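Long-range contacts in GTP-binding protein (Thermus thermophilus, PDB 2DBY), which binds guanine nucleotide and probably works as a ribosome-associated ATPase of the Obg-like YchF/OLA1 family: residues A[65-70]-A[292-297]; A[41-46]-A[71-76]. One frame throughout, in Å; residues are numbered along the deposited sequence.

Contact 1. Residues A[65-70]-A[292-297]. With FMT (formic acid), chain E.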
loop_
_atom_site.group_PDB
_atom_site.type_symbol
_atom_site.label_atom_id
_atom_site.label_comp_id
_atom_site.label_asym_id
_atom_site.label_seq_id
_atom_site.Cartn_x
_atom_site.Cartn_y
_atom_site.Cartn_z
ATOM N N PRO A 65 23.731 -6.487 -10.262
ATOM C CA PRO A 65 23.188 -5.421 -9.424
ATOM C C PRO A 65 21.758 -5.821 -9.037
ATOM O O PRO A 65 21.109 -6.602 -9.751
ATOM C CB PRO A 65 23.185 -4.212 -10.359
ATOM C CG PRO A 65 24.216 -4.542 -11.395
ATOM C CD PRO A 65 24.001 -6.004 -11.628
ATOM N N VAL A 66 21.273 -5.297 -7.918
ATOM C CA VAL A 66 19.907 -5.578 -7.494
ATOM C C VAL A 66 19.097 -4.280 -7.622
ATOM O O VAL A 66 19.619 -3.183 -7.394
ATOM C CB VAL A 66 19.831 -6.083 -6.018
ATOM C CG1 VAL A 66 20.592 -7.371 -5.871
ATOM C CG2 VAL A 66 20.382 -5.032 -5.063
ATOM N N VAL A 67 17.838 -4.418 -8.022
ATOM C CA VAL A 67 16.932 -3.277 -8.200
ATOM C C VAL A 67 15.692 -3.554 -7.364
ATOM O O VAL A 67 14.901 -4.433 -7.680
ATOM C CB VAL A 67 16.500 -3.117 -9.675
ATOM C CG1 VAL A 67 15.611 -1.871 -9.811
ATOM C CG2 VAL A 67 17.736 -2.971 -10.574
ATOM N N PRO A 68 15.502 -2.801 -6.272
ATOM C CA PRO A 68 14.298 -3.102 -5.490
ATOM C C PRO A 68 13.077 -2.403 -6.046
ATOM O O PRO A 68 13.176 -1.546 -6.935
ATOM C CB PRO A 68 14.639 -2.563 -4.104
ATOM C CG PRO A 68 15.439 -1.313 -4.447
ATOM C CD PRO A 68 16.313 -1.744 -5.633
ATOM N N THR A 69 11.922 -2.790 -5.528
ATOM C CA THR A 69 10.683 -2.108 -5.898
ATOM C C THR A 69 10.454 -1.036 -4.809
ATOM O O THR A 69 11.375 -0.718 -4.044
ATOM C CB THR A 69 9.490 -3.095 -6.041
ATOM O OG1 THR A 69 8.336 -2.371 -6.494
ATOM C CG2 THR A 69 9.162 -3.802 -4.711
ATOM N N HIS A 70 9.250 -0.481 -4.728
ATOM C CA HIS A 70 8.976 0.589 -3.782
ATOM C C HIS A 70 7.475 0.738 -3.543
ATOM O O HIS A 70 6.663 0.075 -4.200
ATOM C CB HIS A 70 9.521 1.901 -4.365
ATOM C CG HIS A 70 9.002 2.210 -5.741
ATOM N ND1 HIS A 70 9.829 2.481 -6.809
ATOM C CD2 HIS A 70 7.737 2.288 -6.219
ATOM C CE1 HIS A 70 9.097 2.710 -7.888
ATOM N NE2 HIS A 70 7.823 2.598 -7.556
ATOM N N GLU A 292 22.250 -13.414 -14.411
ATOM C CA GLU A 292 23.594 -12.870 -14.227
ATOM C C GLU A 292 23.694 -11.367 -14.424
ATOM O O GLU A 292 24.564 -10.716 -13.840
ATOM C CB GLU A 292 24.579 -13.555 -15.174
ATOM C CG GLU A 292 25.955 -13.730 -14.562
ATOM C CD GLU A 292 27.015 -14.167 -15.564
ATOM O OE1 GLU A 292 26.715 -15.042 -16.412
ATOM O OE2 GLU A 292 28.149 -13.637 -15.492
ATOM N N LYS A 293 22.819 -10.802 -15.248
ATOM C CA LYS A 293 22.896 -9.369 -15.485
ATOM C C LYS A 293 22.186 -8.495 -14.466
ATOM O O LYS A 293 22.581 -7.348 -14.260
ATOM C CB LYS A 293 22.361 -9.028 -16.879
ATOM C CG LYS A 293 21.294 -9.982 -17.380
ATOM C CD LYS A 293 20.164 -10.164 -16.377
ATOM C CE LYS A 293 19.451 -11.472 -16.633
ATOM N NZ LYS A 293 20.440 -12.588 -16.668
ATOM N N GLU A 294 21.154 -9.023 -13.819
ATOM C CA GLU A 294 20.406 -8.197 -12.872
ATOM C C GLU A 294 19.386 -9.019 -12.107
ATOM O O GLU A 294 18.903 -10.023 -12.607
ATOM C CB GLU A 294 19.664 -7.095 -13.654
ATOM C CG GLU A 294 18.817 -6.135 -12.816
ATOM C CD GLU A 294 17.991 -5.167 -13.665
ATOM O OE1 GLU A 294 16.955 -5.583 -14.215
ATOM O OE2 GLU A 294 18.390 -3.987 -13.783
ATOM N N VAL A 295 19.056 -8.577 -10.893
ATOM C CA VAL A 295 18.020 -9.237 -10.091
ATOM C C VAL A 295 17.125 -8.056 -9.728
ATOM O O VAL A 295 17.601 -7.084 -9.165
ATOM C CB VAL A 295 18.585 -9.868 -8.805
ATOM C CG1 VAL A 295 17.443 -10.306 -7.888
ATOM C CG2 VAL A 295 19.427 -11.077 -9.160
ATOM N N ARG A 296 15.846 -8.138 -10.071
ATOM C CA ARG A 296 14.947 -7.015 -9.812
ATOM C C ARG A 296 13.620 -7.465 -9.264
ATOM O O ARG A 296 13.096 -8.525 -9.623
ATOM C CB ARG A 296 14.721 -6.208 -11.102
ATOM C CG ARG A 296 13.698 -5.075 -10.964
ATOM C CD ARG A 296 13.760 -4.159 -12.180
ATOM N NE ARG A 296 12.740 -3.120 -12.113
ATOM C CZ ARG A 296 12.658 -2.093 -12.952
ATOM N NH1 ARG A 296 13.545 -1.960 -13.932
ATOM N NH2 ARG A 296 11.683 -1.203 -12.808
ATOM N N ALA A 297 13.067 -6.628 -8.385
ATOM C CA ALA A 297 11.790 -6.888 -7.743
ATOM C C ALA A 297 10.764 -6.049 -8.486
ATOM O O ALA A 297 11.033 -4.880 -8.775
ATOM C CB ALA A 297 11.840 -6.449 -6.287
HETATM C C FMT E . 13.090 1.851 -5.755
HETATM O O1 FMT E . 12.602 2.336 -6.747
HETATM O O2 FMT E . 14.393 1.991 -5.519
#

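Contact 2. Residues A[41-46]-A[71-76]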
loop_
_atom_site.group_PDB
_atom_site.type_symbol
_atom_site.label_atom_id
_atom_site.label_comp_id
_atom_site.label_asym_id
_atom_site.label_seq_id
_atom_site.Cartn_x
_atom_site.Cartn_y
_atom_site.Cartn_z
ATOM N N GLY A 41 6.009 10.735 -3.424
ATOM C CA GLY A 41 7.342 10.155 -3.472
ATOM C C GLY A 41 7.222 8.679 -3.160
ATOM O O GLY A 41 6.129 8.205 -2.850
ATOM N N VAL A 42 8.325 7.956 -3.236
ATOM C CA VAL A 42 8.271 6.531 -2.936
ATOM C C VAL A 42 9.313 6.143 -1.909
ATOM O O VAL A 42 10.291 6.870 -1.679
ATOM C CB VAL A 42 8.498 5.669 -4.193
ATOM C CG1 VAL A 42 7.478 6.006 -5.266
ATOM C CG2 VAL A 42 9.894 5.880 -4.719
ATOM N N VAL A 43 9.090 4.997 -1.273
ATOM C CA VAL A 43 10.031 4.471 -0.297
ATOM C C VAL A 43 10.520 3.143 -0.861
ATOM O O VAL A 43 9.727 2.236 -1.049
ATOM C CB VAL A 43 9.352 4.188 1.078
ATOM C CG1 VAL A 43 10.384 3.561 2.037
ATOM C CG2 VAL A 43 8.790 5.479 1.679
ATOM N N PRO A 44 11.820 3.033 -1.189
ATOM C CA PRO A 44 12.355 1.778 -1.731
ATOM C C PRO A 44 12.113 0.681 -0.669
ATOM O O PRO A 44 12.407 0.887 0.520
ATOM C CB PRO A 44 13.845 2.082 -1.904
ATOM C CG PRO A 44 13.873 3.575 -2.164
ATOM C CD PRO A 44 12.859 4.079 -1.134
ATOM N N LEU A 45 11.608 -0.472 -1.100
ATOM C CA LEU A 45 11.293 -1.587 -0.204
ATOM C C LEU A 45 12.510 -2.490 -0.105
ATOM O O LEU A 45 12.973 -3.030 -1.104
ATOM C CB LEU A 45 10.129 -2.402 -0.769
ATOM C CG LEU A 45 8.774 -2.490 -0.071
ATOM C CD1 LEU A 45 8.006 -3.654 -0.701
ATOM C CD2 LEU A 45 8.935 -2.699 1.439
ATOM N N GLU A 46 13.039 -2.641 1.099
ATOM C CA GLU A 46 14.205 -3.491 1.276
ATOM C C GLU A 46 13.725 -4.925 1.170
ATOM O O GLU A 46 12.643 -5.269 1.656
ATOM C CB GLU A 46 14.850 -3.203 2.644
ATOM C CG GLU A 46 15.619 -1.894 2.597
ATOM C CD GLU A 46 16.054 -1.370 3.951
ATOM O OE1 GLU A 46 16.292 -2.184 4.861
ATOM O OE2 GLU A 46 16.172 -0.131 4.088
ATOM N N VAL A 71 7.128 1.610 -2.591
ATOM C CA VAL A 71 5.735 1.909 -2.257
ATOM C C VAL A 71 5.594 3.431 -2.314
ATOM O O VAL A 71 6.391 4.153 -1.706
ATOM C CB VAL A 71 5.372 1.436 -0.837
ATOM C CG1 VAL A 71 3.898 1.811 -0.527
ATOM C CG2 VAL A 71 5.567 -0.056 -0.725
ATOM N N GLU A 72 4.580 3.901 -3.033
ATOM C CA GLU A 72 4.350 5.341 -3.206
ATOM C C GLU A 72 3.435 5.929 -2.124
ATOM O O GLU A 72 2.419 5.338 -1.785
ATOM C CB GLU A 72 3.736 5.566 -4.588
ATOM C CG GLU A 72 3.492 7.021 -4.974
ATOM C CD GLU A 72 3.092 7.146 -6.433
ATOM O OE1 GLU A 72 3.952 6.953 -7.306
ATOM O OE2 GLU A 72 1.917 7.425 -6.708
ATOM N N PHE A 73 3.816 7.103 -1.610
ATOM C CA PHE A 73 3.073 7.791 -0.563
ATOM C C PHE A 73 2.789 9.211 -1.024
ATOM O O PHE A 73 3.655 9.838 -1.648
ATOM C CB PHE A 73 3.900 7.849 0.728
ATOM C CG PHE A 73 3.988 6.534 1.445
ATOM C CD1 PHE A 73 5.053 5.661 1.209
ATOM C CD2 PHE A 73 2.981 6.146 2.326
ATOM C CE1 PHE A 73 5.107 4.413 1.843
ATOM C CE2 PHE A 73 3.023 4.906 2.966
ATOM C CZ PHE A 73 4.083 4.036 2.726
ATOM N N VAL A 74 1.599 9.711 -0.704
ATOM C CA VAL A 74 1.221 11.063 -1.084
ATOM C C VAL A 74 0.918 11.886 0.163
ATOM O O VAL A 74 0.206 11.410 1.059
ATOM C CB VAL A 74 -0.043 11.025 -1.948
ATOM C CG1 VAL A 74 -0.442 12.449 -2.365
ATOM C CG2 VAL A 74 0.183 10.133 -3.147
ATOM N N ASP A 75 1.457 13.103 0.246
ATOM C CA ASP A 75 1.165 13.959 1.384
ATOM C C ASP A 75 -0.159 14.582 0.990
ATOM O O ASP A 75 -0.183 15.466 0.119
ATOM C CB ASP A 75 2.205 15.079 1.537
ATOM C CG ASP A 75 1.925 15.986 2.740
ATOM O OD1 ASP A 75 0.866 15.830 3.389
ATOM O OD2 ASP A 75 2.773 16.861 3.041
ATOM N N ILE A 76 -1.241 14.143 1.641
ATOM C CA ILE A 76 -2.569 14.636 1.302
ATOM C C ILE A 76 -2.720 16.017 1.849
ATOM O O ILE A 76 -2.643 16.254 3.059
ATOM C CB ILE A 76 -3.680 13.758 1.862
ATOM C CG1 ILE A 76 -3.648 12.371 1.192
ATOM C CG2 ILE A 76 -5.041 14.456 1.635
ATOM C CD1 ILE A 76 -4.046 12.350 -0.268
#

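Contact 1. Residues A[65-70]-A[292-297]
Lys293 meets Pro65 through its backbone, its O lying 3.3 Å from Pro65 CD; a proline suits this place because the strand pairing asks only for its carbonyl. Glu294 holds its CG anti to the backbone N (chi1 180°) and runs extended, which carries OE2 to within 3.4 Å of Val67 CG2, the carboxylate resting against a methyl. Val295 then starts the parallel ladder: its N donates to Pro65 O at 3.1 Å, and its O accepts from Val67 N. Its side chain shares a face with Val66, against helix 48-57; the beta-branched valines suit an extended backbone. Arg296 points to the other face, and its long aliphatic stem crosses Val67, CG lying 3.7 Å from Val67 CB, while Val67 CG1 sits over one face of the guanidinium; Trp298 adds a cation-pi contact. Ala297 N closes the ladder on Val67 O at 2.9 Å, and its small buried side chain lets the strands close up, CB lying against CG2 of Thr69, whose OG1 bonds to Thr299. Beyond the pairing, His70 ND1 donates an almost straight bond (173°) to O1 of a bound formic acid, probably from the crystallisation liquor; a leucine here would probably leave that molecule without its ring N-H partner, held by Ala29 N. Val295 bonding to both neighbours of its partner Val66 is the signature of a parallel ladder, here joining the G domain to the C-terminal, ubiquitin-like TGS region.

Contact 2. Residues A[41-46]-A[71-76]
The Phe73 ring is met obliquely by Val43, whose CG2 lies 3.8 Å from both CD1 and CE1. Val43 can reach it because CG1 stands anti to the backbone N (chi1 177°), leaving CG2 beside that N and directed at the phenyl group. Elsewhere round this aromatic side chain come Val4, Ile6 and Leu274, so a large apolar residue suits the buried place. Val71 shares the same face of the sheet, its CG2 4.1 Å from Leu45 CG. The opposite face carries Val42 and Glu72: Val42 CG1 packs at 3.8 Å on Glu72 CB, the apolar root of an extended acid. Between the two faces the strands run antiparallel. Gly41 and Phe73 form a hydrogen-bonded pair, with Phe73 N to Gly41 O 2.8 Å and nearly straight at 172°. Val43 and Val71 form the next one, where Val71 N reaches Val43 O at 3.1 Å with the donor tilted 32° from the carbonyl plane. Between them Val42 and Glu72 make a non-hydrogen-bonded pair with CA atoms 4.1 Å apart. Strand 66-75 is also bonded to parallel strand 3-7, through Glu72 and Val74. Helix 270-281 packs on the Val43, Val71 and Phe73 face together with Leu21 of helix 14-25, the helix after the P-loop, whose Lys14 forms a salt bridge with Asp75.

Strand 66-75 serves both contacts, pairing near its start with 295-301 in contact 1 and farther along with 40-44 in contact 2, all within one mixed sheet. Contact 1 lies toward the surface, its centre about 20 Å from the centre of the chain, and its parallel ladder is lined by proline, valine and the charged Glu294 and Arg296. Contact 2 is buried, its centre about 9 Å from that of the chain; its antiparallel pairing is flanked mainly by apolar groups. The first joins two domains, the second pairs strand 40-44 with strand 66-75 inside the G domain. They meet where Thr69 O probably accepts a hydrogen bond from Leu45 N at 3.0 Å.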